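PDB 6FSG: flavodoxin from Bacillus cereus, which binds flavin mononucleotide and probably serves as a low-potential electron donor to a number of redox enzymes. Local coordinates for residues A[50-55]-A[107-112]; A[54-59]-A[66-71]; A[85-90]-A[103-108]. All blocks are in the same frame, centred on the assembly; numbering follows the deposited sequence.

Overall arrangement
All three contacts belong to one face of the parallel five-stranded flavodoxin sheet. Interactions 1 and 3 hold the same helix, 100-111, against neighbouring strands 51-55 and 84-91. Their centres lie about 7 Å apart, both are buried, and both cross by aliphatic contacts alone; polar groups take over where the segments reach a bound sugar or the FMN ribityl chain. Interaction 2 shares L54 and G55 with interaction 1 but follows the chain beyond the strand. It grades from a buried phenylalanine contact to a water-bridged outer part, where W59 meets the flavin. Backbone bonds from L54 and A56 to F88 tie the 51-55 strand and its continuation to 84-91.

Interaction 1: residues A[50-55]-A[107-112]; sequences DGIILG and EKLQER. With GLC (alpha-D-glucopyranose), chain D.
K108 NZ is gripped by two carboxylates near the end of helix 100-111, the helix that lays L109 against I52 and L54 of strand 51-55 in the flavodoxin alpha/beta sandwich. E111 OE1 takes the ammonium at 2.8 Å, on its syn side and 23° out of the carboxylate plane. The second salt bridge, to D76 OD1, ties this last turn to the segment after helix 69-74. The two negative partners probably favour the charged form of the lysine.

Toward the strand the helix presents L109, and the contact there is aliphatic. L109 and L54 reach toward each other tip to tip, L54 CD1 lying 4.0 Å from L109 CD1. That methyl also comes close to L109 CD2, so one tip of L54 faces both branches of the helix leucine. In L109, CG stands anti to the carbonyl carbon (chi1 -69°), which carries the fork toward the strand. A looser touch follows one strand repeat earlier, where I52 CG2 lies 4.4 Å from L109 CD2. The backbones stay well apart here, with 9.2 Å between I52 CA and L109 CA, the gap spanned by side chains. L80, A85 and V87 also touch L109, while V4 and I6 of strand 2-7 flank I52 and L54, so the contact lies within the hydrophobic layer between helix and sheet.

At the helix end, R112 N bonds to K108 O at 3.1 Å. The R112 side chain, bent at chi2 and chi3, leads away from the strand; I78 O holds NE, and the edge of the guanidinium meets the bound glucose. R112 NH2 gives a short bond of 2.6 Å to the ring oxygen O5 of the sugar, with an N-H...O angle of 158°.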
loop_
_atom_site.group_PDB
_atom_site.type_symbol
_atom_site.label_atom_id
_atom_site.label_comp_id
_atom_site.label_asym_id
_atom_site.label_seq_id
_atom_site.Cartn_x
_atom_site.Cartn_y
_atom_site.Cartn_z
ATOM N N ASP A 50 12.752 -0.320 -6.022
ATOM C CA ASP A 50 13.433 0.447 -4.989
ATOM C C ASP A 50 12.495 0.852 -3.863
ATOM O O ASP A 50 12.934 1.059 -2.728
ATOM C CB ASP A 50 13.999 1.726 -5.618
ATOM C CG ASP A 50 14.992 1.445 -6.746
ATOM O OD1 ASP A 50 15.737 0.452 -6.647
ATOM O OD2 ASP A 50 15.046 2.221 -7.731
ATOM N N GLY A 51 11.225 1.013 -4.177
ATOM C CA GLY A 51 10.235 1.394 -3.194
ATOM C C GLY A 51 8.951 0.653 -3.488
ATOM O O GLY A 51 8.632 0.354 -4.641
ATOM N N ILE A 52 8.217 0.358 -2.419
ATOM C CA ILE A 52 7.039 -0.496 -2.460
ATOM C C ILE A 52 5.918 0.186 -1.693
ATOM O O ILE A 52 6.097 0.550 -0.529
ATOM C CB ILE A 52 7.330 -1.857 -1.797
ATOM C CG1 ILE A 52 8.434 -2.615 -2.544
ATOM C CG2 ILE A 52 6.052 -2.651 -1.698
ATOM C CD1 ILE A 52 9.056 -3.724 -1.713
ATOM N N ILE A 53 4.751 0.313 -2.313
ATOM C CA ILE A 53 3.575 0.833 -1.625
ATOM C C ILE A 53 2.451 -0.182 -1.772
ATOM O O ILE A 53 2.125 -0.591 -2.889
ATOM C CB ILE A 53 3.145 2.208 -2.176
ATOM C CG1 ILE A 53 4.291 3.221 -2.126
ATOM C CG2 ILE A 53 1.946 2.727 -1.399
ATOM C CD1 ILE A 53 3.971 4.563 -2.784
ATOM N N LEU A 54 1.863 -0.592 -0.652
ATOM C CA LEU A 54 0.729 -1.508 -0.671
ATOM C C LEU A 54 -0.527 -0.787 -0.201
ATOM O O LEU A 54 -0.474 0.033 0.717
ATOM C CB LEU A 54 0.978 -2.738 0.212
ATOM C CG LEU A 54 2.279 -3.499 -0.067
ATOM C CD1 LEU A 54 2.426 -4.695 0.880
ATOM C CD2 LEU A 54 2.384 -3.960 -1.519
ATOM N N GLY A 55 -1.653 -1.090 -0.841
ATOM C CA GLY A 55 -2.925 -0.522 -0.447
ATOM C C GLY A 55 -3.964 -1.608 -0.262
ATOM O O GLY A 55 -4.100 -2.484 -1.124
ATOM N N GLU A 107 3.391 -4.907 9.151
ATOM C CA GLU A 107 4.149 -5.900 9.905
ATOM C C GLU A 107 4.926 -6.832 8.981
ATOM O O GLU A 107 6.090 -7.159 9.250
ATOM C CB GLU A 107 3.191 -6.694 10.798
ATOM C CG GLU A 107 3.794 -7.836 11.587
ATOM C CD GLU A 107 2.715 -8.629 12.296
ATOM O OE1 GLU A 107 2.030 -9.451 11.648
ATOM O OE2 GLU A 107 2.515 -8.386 13.495
ATOM N N LYS A 108 4.291 -7.316 7.913
ATOM C CA LYS A 108 4.966 -8.263 7.025
ATOM C C LYS A 108 6.133 -7.602 6.295
ATOM O O LYS A 108 7.211 -8.193 6.166
ATOM C CB LYS A 108 3.958 -8.880 6.054
ATOM C CG LYS A 108 4.509 -10.034 5.200
ATOM C CD LYS A 108 5.082 -11.198 6.026
ATOM C CE LYS A 108 4.014 -11.860 6.895
ATOM N NZ LYS A 108 4.560 -13.030 7.631
ATOM N N LEU A 109 5.950 -6.364 5.836
ATOM C CA LEU A 109 7.056 -5.631 5.228
ATOM C C LEU A 109 8.227 -5.499 6.194
ATOM O O LEU A 109 9.383 -5.676 5.798
ATOM C CB LEU A 109 6.589 -4.252 4.764
ATOM C CG LEU A 109 5.627 -4.231 3.566
ATOM C CD1 LEU A 109 4.862 -2.923 3.503
ATOM C CD2 LEU A 109 6.382 -4.475 2.270
ATOM N N GLN A 110 7.943 -5.207 7.471
ATOM C CA GLN A 110 9.002 -5.112 8.471
ATOM C C GLN A 110 9.745 -6.430 8.603
ATOM O O GLN A 110 10.979 -6.453 8.689
ATOM C CB GLN A 110 8.412 -4.746 9.830
ATOM C CG GLN A 110 7.722 -3.408 9.907
ATOM C CD GLN A 110 6.943 -3.255 11.203
ATOM O OE1 GLN A 110 6.661 -4.240 11.895
ATOM N NE2 GLN A 110 6.580 -2.016 11.537
ATOM N N GLU A 111 8.998 -7.539 8.646
ATOM C CA GLU A 111 9.610 -8.847 8.827
ATOM C C GLU A 111 10.564 -9.178 7.694
ATOM O O GLU A 111 11.544 -9.891 7.907
ATOM C CB GLU A 111 8.532 -9.932 8.901
ATOM C CG GLU A 111 7.744 -9.947 10.189
ATOM C CD GLU A 111 6.638 -10.987 10.211
ATOM O OE1 GLU A 111 6.509 -11.771 9.244
ATOM O OE2 GLU A 111 5.895 -11.020 11.219
ATOM N N ARG A 112 10.278 -8.710 6.484
ATOM C CA ARG A 112 11.086 -9.053 5.322
ATOM C C ARG A 112 12.224 -8.061 5.089
ATOM O O ARG A 112 12.959 -8.194 4.102
ATOM C CB ARG A 112 10.212 -9.199 4.073
ATOM C CG ARG A 112 9.017 -10.167 4.193
ATOM C CD ARG A 112 9.328 -11.484 4.897
ATOM N NE ARG A 112 10.449 -12.140 4.250
ATOM C CZ ARG A 112 11.206 -13.059 4.826
ATOM N NH1 ARG A 112 10.920 -13.473 6.048
ATOM N NH2 ARG A 112 12.233 -13.569 4.170
HETATM C C1 GLC D . 14.782 -14.679 5.807
HETATM C C2 GLC D . 13.909 -14.619 7.052
HETATM C C3 GLC D . 13.607 -16.030 7.524
HETATM C C4 GLC D . 12.989 -16.838 6.391
HETATM C C5 GLC D . 13.793 -16.732 5.099
HETATM C C6 GLC D . 13.000 -17.337 3.946
HETATM O O1 GLC D . 16.000 -15.375 6.090
HETATM O O2 GLC D . 14.565 -13.883 8.090
HETATM O O3 GLC D . 12.687 -15.974 8.618
HETATM O O4 GLC D . 12.921 -18.211 6.793
HETATM O O5 GLC D . 14.067 -15.368 4.783
HETATM O O6 GLC D . 13.510 -16.860 2.695
#

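Interaction 2: residues A[54-59]-A[66-71]; sequences LGAYTW and DDFLDF. With FMN (flavin mononucleotide), chain B.
The loop leaving strand 51-55 forms one wall of the FMN site, and residues 66-71, which lead into the next helix of a beta-alpha-beta unit, pack behind it. The buried part of the contact centres on F68. This ring turns its edge to the strand end, with F68 CE2 3.6 Å from G55 O, near the ring plane. The same carbon lies 3.9 Å from A56 CB, the apolar contact that joins the two segments. F71 CD1 meets the F68 ring at its edge, in plane.

Farther along, Y57 has CG between its backbone N and carbonyl carbon (chi1 59°), which places FMN O3P over one face of the ring, 3.5 Å from Y57 CD1. T58 N makes a weak bond to the ribityl hydroxyl O2', while T58 CG2 approaches N3 and C4 of the flavin. W59, modelled in two conformers, in one of them lays a ring face over the dimethylbenzene end of the flavin, close to C7M and C8M. Aromatic cover of this kind is a familiar feature of flavodoxins.

Toward solvent W59 and D66 approach obliquely, D66 OD1 lying 4.1 Å from W59 CD1 with ring and carboxylate planes 70° apart, and waters bridge the segments. One molecule takes a bond from W59 NE1 and donates to D66 OD2 at 2.7 Å. Another accepts from D66 N at 2.9 Å and sits against the tryptophan face turned from the flavin. A third links Y57 OH, 3.0 Å away, to D67 OD2.

Behind the water-linked part, F68 and F71 rest on I6 of strand 2-7, A56 touches L105 of helix 100-111, and backbone bonds to I6, A8 and F88 place G55 and A56 between strands 2-7 and 84-91.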
loop_
_atom_site.group_PDB
_atom_site.type_symbol
_atom_site.label_atom_id
_atom_site.label_comp_id
_atom_site.label_asym_id
_atom_site.label_seq_id
_atom_site.Cartn_x
_atom_site.Cartn_y
_atom_site.Cartn_z
ATOM N N LEU A 54 1.863 -0.592 -0.652
ATOM C CA LEU A 54 0.729 -1.508 -0.671
ATOM C C LEU A 54 -0.527 -0.787 -0.201
ATOM O O LEU A 54 -0.474 0.033 0.717
ATOM C CB LEU A 54 0.978 -2.738 0.212
ATOM C CG LEU A 54 2.279 -3.499 -0.067
ATOM C CD1 LEU A 54 2.426 -4.695 0.880
ATOM C CD2 LEU A 54 2.384 -3.960 -1.519
ATOM N N GLY A 55 -1.653 -1.090 -0.841
ATOM C CA GLY A 55 -2.925 -0.522 -0.447
ATOM C C GLY A 55 -3.964 -1.608 -0.262
ATOM O O GLY A 55 -4.100 -2.484 -1.124
ATOM N N ALA A 56 -4.725 -1.567 0.831
ATOM C CA ALA A 56 -5.713 -2.617 1.051
ATOM C C ALA A 56 -6.823 -2.150 1.980
ATOM O O ALA A 56 -6.554 -1.542 3.020
ATOM C CB ALA A 56 -5.088 -3.894 1.643
ATOM N N TYR A 57 -8.065 -2.476 1.607
ATOM C CA TYR A 57 -9.183 -2.420 2.542
ATOM C C TYR A 57 -9.082 -3.579 3.539
ATOM O O TYR A 57 -8.311 -4.517 3.355
ATOM C CB TYR A 57 -10.518 -2.462 1.785
ATOM C CG TYR A 57 -10.745 -3.694 0.919
ATOM C CD1 TYR A 57 -10.308 -3.729 -0.397
ATOM C CD2 TYR A 57 -11.415 -4.819 1.411
ATOM C CE1 TYR A 57 -10.512 -4.843 -1.199
ATOM C CE2 TYR A 57 -11.629 -5.955 0.600
ATOM C CZ TYR A 57 -11.169 -5.953 -0.702
ATOM O OH TYR A 57 -11.353 -7.062 -1.515
ATOM N N THR A 58 -9.872 -3.511 4.608
ATOM C CA THR A 58 -9.951 -4.576 5.613
ATOM C C THR A 58 -11.246 -5.356 5.384
ATOM O O THR A 58 -12.278 -4.777 5.033
ATOM C CB THR A 58 -9.861 -3.971 7.019
ATOM O OG1 THR A 58 -8.619 -3.244 7.145
ATOM C CG2 THR A 58 -9.888 -5.013 8.107
ATOM N N TRP A 59 -11.190 -6.673 5.615
ATOM C CA TRP A 59 -12.288 -7.567 5.273
ATOM C C TRP A 59 -12.565 -8.556 6.399
ATOM O O TRP A 59 -11.664 -8.938 7.148
ATOM C CB TRP A 59 -11.957 -8.378 4.011
ATOM C CG TRP A 59 -13.103 -9.153 3.476
ATOM C CD1 TRP A 59 -13.319 -10.498 3.577
ATOM C CD2 TRP A 59 -14.206 -8.620 2.750
ATOM N NE1 TRP A 59 -14.494 -10.834 2.944
ATOM C CE2 TRP A 59 -15.057 -9.696 2.430
ATOM C CE3 TRP A 59 -14.556 -7.335 2.334
ATOM C CZ2 TRP A 59 -16.234 -9.522 1.712
ATOM C CZ3 TRP A 59 -15.718 -7.165 1.621
ATOM C CH2 TRP A 59 -16.548 -8.250 1.319
ATOM N N ASP A 66 -9.505 -11.209 0.622
ATOM C CA ASP A 66 -9.282 -12.571 0.147
ATOM C C ASP A 66 -8.221 -12.619 -0.948
ATOM O O ASP A 66 -7.384 -13.527 -0.971
ATOM C CB ASP A 66 -10.587 -13.173 -0.385
ATOM C CG ASP A 66 -11.571 -13.539 0.713
ATOM O OD1 ASP A 66 -11.193 -13.573 1.902
ATOM O OD2 ASP A 66 -12.740 -13.798 0.375
ATOM N N ASP A 67 -8.241 -11.652 -1.870
ATOM C CA ASP A 67 -7.342 -11.705 -3.016
ATOM C C ASP A 67 -5.886 -11.432 -2.652
ATOM O O ASP A 67 -5.013 -11.706 -3.482
ATOM C CB ASP A 67 -7.787 -10.732 -4.110
ATOM C CG ASP A 67 -9.133 -11.096 -4.709
ATOM O OD1 ASP A 67 -9.472 -12.299 -4.750
ATOM O OD2 ASP A 67 -9.851 -10.170 -5.144
ATOM N N PHE A 68 -5.605 -10.922 -1.442
ATOM C CA PHE A 68 -4.240 -10.696 -0.969
ATOM C C PHE A 68 -3.633 -11.920 -0.273
ATOM O O PHE A 68 -2.428 -11.913 0.009
ATOM C CB PHE A 68 -4.191 -9.486 -0.001
ATOM C CG PHE A 68 -3.411 -8.293 -0.519
ATOM C CD1 PHE A 68 -2.055 -8.395 -0.762
ATOM C CD2 PHE A 68 -4.037 -7.068 -0.730
ATOM C CE1 PHE A 68 -1.339 -7.302 -1.235
ATOM C CE2 PHE A 68 -3.330 -5.979 -1.194
ATOM C CZ PHE A 68 -1.981 -6.087 -1.439
ATOM N N LEU A 69 -4.415 -12.973 0.002
ATOM C CA LEU A 69 -3.942 -14.035 0.896
ATOM C C LEU A 69 -2.768 -14.820 0.301
ATOM O O LEU A 69 -1.783 -15.103 1.001
ATOM C CB LEU A 69 -5.105 -14.957 1.285
ATOM C CG LEU A 69 -6.199 -14.310 2.145
ATOM C CD1 LEU A 69 -7.384 -15.244 2.327
ATOM C CD2 LEU A 69 -5.638 -13.880 3.496
ATOM N N ASP A 70 -2.844 -15.196 -0.980
ATOM C CA ASP A 70 -1.738 -15.943 -1.574
ATOM C C ASP A 70 -0.476 -15.092 -1.634
ATOM O O ASP A 70 0.619 -15.570 -1.323
ATOM C CB ASP A 70 -2.095 -16.453 -2.969
ATOM C CG ASP A 70 -3.127 -17.567 -2.947
ATOM O OD1 ASP A 70 -3.357 -18.176 -1.875
ATOM O OD2 ASP A 70 -3.692 -17.849 -4.024
ATOM N N PHE A 71 -0.613 -13.824 -2.032
ATOM C CA PHE A 71 0.526 -12.906 -2.077
ATOM C C PHE A 71 1.159 -12.760 -0.699
ATOM O O PHE A 71 2.390 -12.796 -0.558
ATOM C CB PHE A 71 0.000 -11.564 -2.586
ATOM C CG PHE A 71 1.049 -10.506 -2.837
ATOM C CD1 PHE A 71 1.541 -9.721 -1.793
ATOM C CD2 PHE A 71 1.487 -10.245 -4.128
ATOM C CE1 PHE A 71 2.465 -8.715 -2.029
ATOM C CE2 PHE A 71 2.399 -9.236 -4.368
ATOM C CZ PHE A 71 2.901 -8.477 -3.314
HETATM N N1 FMN B . -13.368 -2.289 7.551
HETATM C C2 FMN B . -12.550 -2.212 8.636
HETATM O O2 FMN B . -11.950 -1.152 8.789
HETATM N N3 FMN B . -12.387 -3.315 9.466
HETATM C C4 FMN B . -12.996 -4.529 9.202
HETATM O O4 FMN B . -12.791 -5.483 9.986
HETATM C C4A FMN B . -13.831 -4.593 8.061
HETATM N N5 FMN B . -14.504 -5.746 7.685
HETATM C C5A FMN B . -15.309 -5.769 6.552
HETATM C C6 FMN B . -16.028 -6.919 6.202
HETATM C C7 FMN B . -16.883 -6.933 5.095
HETATM C C7M FMN B . -17.636 -8.194 4.728
HETATM C C8 FMN B . -17.041 -5.745 4.369
HETATM C C8M FMN B . -17.955 -5.664 3.181
HETATM C C9 FMN B . -16.361 -4.589 4.741
HETATM C C9A FMN B . -15.499 -4.594 5.824
HETATM N N10 FMN B . -14.806 -3.444 6.142
HETATM C C10 FMN B . -14.006 -3.454 7.263
HETATM C "C1'" FMN B . -15.018 -2.146 5.391
HETATM C "C2'" FMN B . -14.248 -1.941 4.094
HETATM O "O2'" FMN B . -12.869 -2.098 4.308
HETATM C "C3'" FMN B . -14.562 -0.514 3.621
HETATM O "O3'" FMN B . -15.857 -0.510 3.075
HETATM C "C4'" FMN B . -13.613 0.058 2.558
HETATM O "O4'" FMN B . -13.996 1.382 2.189
HETATM C "C5'" FMN B . -13.578 -0.790 1.296
HETATM O "O5'" FMN B . -12.535 -0.264 0.496
HETATM P P FMN B . -12.695 -0.460 -1.062
HETATM O O1P FMN B . -11.363 -0.133 -1.677
HETATM O O2P FMN B . -13.724 0.510 -1.545
HETATM O O3P FMN B . -13.120 -1.885 -1.302
HETATM O O HOH W 1 -9.558 -7.259 -3.931
HETATM O O HOH W 2 -12.125 -9.920 0.314
HETATM O O HOH W 3 -14.734 -13.888 2.265
#

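Interaction 3: residues A[85-90]-A[103-108]; sequences AAVFGS and DILIEK. With FMN (flavin mononucleotide), chain B.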
loop_
_atom_site.group_PDB
_atom_site.type_symbol
_atom_site.label_atom_id
_atom_site.label_comp_id
_atom_site.label_asym_id
_atom_site.label_seq_id
_atom_site.Cartn_x
_atom_site.Cartn_y
_atom_site.Cartn_z
ATOM N N ALA A 85 9.284 1.418 2.044
ATOM C CA ALA A 85 7.914 0.933 1.912
ATOM C C ALA A 85 6.917 1.754 2.726
ATOM O O ALA A 85 7.261 2.411 3.708
ATOM C CB ALA A 85 7.820 -0.558 2.284
ATOM N N ALA A 86 5.652 1.665 2.319
ATOM C CA ALA A 86 4.558 2.323 3.023
ATOM C C ALA A 86 3.251 1.644 2.630
ATOM O O ALA A 86 3.177 0.959 1.606
ATOM C CB ALA A 86 4.510 3.814 2.674
ATOM N N VAL A 87 2.209 1.866 3.440
ATOM C CA VAL A 87 0.916 1.204 3.265
ATOM C C VAL A 87 -0.225 2.178 3.536
ATOM O O VAL A 87 -0.149 3.010 4.445
ATOM C CB VAL A 87 0.813 -0.011 4.212
ATOM C CG1 VAL A 87 -0.466 -0.792 4.012
ATOM C CG2 VAL A 87 1.993 -0.952 4.022
ATOM N N PHE A 88 -1.310 2.030 2.764
ATOM C CA PHE A 88 -2.519 2.837 2.902
ATOM C C PHE A 88 -3.749 1.947 2.722
ATOM O O PHE A 88 -3.656 0.815 2.237
ATOM C CB PHE A 88 -2.578 3.984 1.870
ATOM C CG PHE A 88 -2.691 3.514 0.440
ATOM C CD1 PHE A 88 -1.558 3.219 -0.303
ATOM C CD2 PHE A 88 -3.929 3.390 -0.168
ATOM C CE1 PHE A 88 -1.664 2.783 -1.614
ATOM C CE2 PHE A 88 -4.034 2.957 -1.480
ATOM C CZ PHE A 88 -2.908 2.648 -2.194
ATOM N N GLY A 89 -4.916 2.466 3.101
ATOM C CA GLY A 89 -6.160 1.756 2.824
ATOM C C GLY A 89 -7.384 2.540 3.251
ATOM O O GLY A 89 -7.311 3.442 4.089
ATOM N N SER A 90 -8.521 2.177 2.653
ATOM C CA SER A 90 -9.824 2.654 3.115
ATOM C C SER A 90 -10.375 1.683 4.159
ATOM O O SER A 90 -10.066 0.490 4.141
ATOM C CB SER A 90 -10.811 2.812 1.957
ATOM O OG SER A 90 -12.068 3.284 2.428
ATOM N N ASP A 103 -2.199 -2.414 9.080
ATOM C CA ASP A 103 -1.250 -2.801 10.119
ATOM C C ASP A 103 -0.634 -4.172 9.843
ATOM O O ASP A 103 0.561 -4.381 10.094
ATOM C CB ASP A 103 -1.980 -2.774 11.458
ATOM C CG ASP A 103 -2.541 -1.404 11.780
ATOM O OD1 ASP A 103 -1.735 -0.461 11.930
ATOM O OD2 ASP A 103 -3.780 -1.280 11.840
ATOM N N ILE A 104 -1.427 -5.111 9.311
ATOM C CA ILE A 104 -0.931 -6.451 8.981
ATOM C C ILE A 104 0.119 -6.378 7.874
ATOM O O ILE A 104 1.171 -7.033 7.941
ATOM C CB ILE A 104 -2.107 -7.368 8.578
ATOM C CG1 ILE A 104 -3.006 -7.656 9.790
ATOM C CG2 ILE A 104 -1.597 -8.671 7.946
ATOM C CD1 ILE A 104 -4.394 -8.205 9.439
ATOM N N LEU A 105 -0.162 -5.604 6.821
ATOM C CA LEU A 105 0.796 -5.497 5.722
ATOM C C LEU A 105 2.069 -4.778 6.161
ATOM O O LEU A 105 3.174 -5.170 5.761
ATOM C CB LEU A 105 0.155 -4.831 4.507
ATOM C CG LEU A 105 -0.916 -5.686 3.822
ATOM C CD1 LEU A 105 -1.572 -4.931 2.686
ATOM C CD2 LEU A 105 -0.358 -7.015 3.325
ATOM N N ILE A 106 1.944 -3.740 6.997
ATOM C CA ILE A 106 3.135 -3.090 7.546
ATOM C C ILE A 106 4.004 -4.104 8.278
ATOM O O ILE A 106 5.225 -4.159 8.090
ATOM C CB ILE A 106 2.754 -1.889 8.438
ATOM C CG1 ILE A 106 2.310 -0.698 7.565
ATOM C CG2 ILE A 106 3.929 -1.512 9.363
ATOM C CD1 ILE A 106 1.776 0.471 8.362
ATOM N N GLU A 107 3.391 -4.907 9.151
ATOM C CA GLU A 107 4.149 -5.900 9.905
ATOM C C GLU A 107 4.926 -6.832 8.981
ATOM O O GLU A 107 6.090 -7.159 9.250
ATOM C CB GLU A 107 3.191 -6.694 10.798
ATOM C CG GLU A 107 3.794 -7.836 11.587
ATOM C CD GLU A 107 2.715 -8.629 12.296
ATOM O OE1 GLU A 107 2.030 -9.451 11.648
ATOM O OE2 GLU A 107 2.515 -8.386 13.495
ATOM N N LYS A 108 4.291 -7.316 7.913
ATOM C CA LYS A 108 4.966 -8.263 7.025
ATOM C C LYS A 108 6.133 -7.602 6.295
ATOM O O LYS A 108 7.211 -8.193 6.166
ATOM C CB LYS A 108 3.958 -8.880 6.054
ATOM C CG LYS A 108 4.509 -10.034 5.200
ATOM C CD LYS A 108 5.082 -11.198 6.026
ATOM C CE LYS A 108 4.014 -11.860 6.895
ATOM N NZ LYS A 108 4.560 -13.030 7.631
HETATM N N1 FMN B . -13.368 -2.289 7.551
HETATM C C2 FMN B . -12.550 -2.212 8.636
HETATM O O2 FMN B . -11.950 -1.152 8.789
HETATM N N3 FMN B . -12.387 -3.315 9.466
HETATM C C4 FMN B . -12.996 -4.529 9.202
HETATM O O4 FMN B . -12.791 -5.483 9.986
HETATM C C4A FMN B . -13.831 -4.593 8.061
HETATM N N5 FMN B . -14.504 -5.746 7.685
HETATM C C5A FMN B . -15.309 -5.769 6.552
HETATM C C6 FMN B . -16.028 -6.919 6.202
HETATM C C7 FMN B . -16.883 -6.933 5.095
HETATM C C7M FMN B . -17.636 -8.194 4.728
HETATM C C8 FMN B . -17.041 -5.745 4.369
HETATM C C8M FMN B . -17.955 -5.664 3.181
HETATM C C9 FMN B . -16.361 -4.589 4.741
HETATM C C9A FMN B . -15.499 -4.594 5.824
HETATM N N10 FMN B . -14.806 -3.444 6.142
HETATM C C10 FMN B . -14.006 -3.454 7.263
HETATM C "C1'" FMN B . -15.018 -2.146 5.391
HETATM C "C2'" FMN B . -14.248 -1.941 4.094
HETATM O "O2'" FMN B . -12.869 -2.098 4.308
HETATM C "C3'" FMN B . -14.562 -0.514 3.621
HETATM O "O3'" FMN B . -15.857 -0.510 3.075
HETATM C "C4'" FMN B . -13.613 0.058 2.558
HETATM O "O4'" FMN B . -13.996 1.382 2.189
HETATM C "C5'" FMN B . -13.578 -0.790 1.296
HETATM O "O5'" FMN B . -12.535 -0.264 0.496
HETATM P P FMN B . -12.695 -0.460 -1.062
HETATM O O1P FMN B . -11.363 -0.133 -1.677
HETATM O O2P FMN B . -13.724 0.510 -1.545
HETATM O O3P FMN B . -13.120 -1.885 -1.302
#
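V87 points from strand 84-91 into helix 100-111 and meets I106 from its first side-chain atom onward, V87 CB lying 3.7 Å from I106 CG1. Beyond it the two methyls part. V87 CG2 presses on the same I106 CG1 at 3.6 Å and also approaches the backbone at I106 N. V87 CG1, anti to the backbone N (chi1 -176°), swings to the other neighbour and lies 4.1 Å from L105 CB, the two side chains crossing at about a right angle. One branch thus serves each of two consecutive helix residues, a compact fit that brings the backbones to 6.5 Å between V87 CA and I106 CA.

The strand ends at the cofactor: S90 OG accepts a 2.7 Å bond from the ribityl hydroxyl O4' of FMN and is bonded also to L125 O, while S90 N bonds to T14 OG1.

The contact is the first half of a beta-alpha-beta crossover from strand 84-91 through helix 100-111 to strand 115-124. V102 and L109 of the helix also touch V87, while F88 packs on helix 13-26 and A86 on helix 129-144, across the sheet.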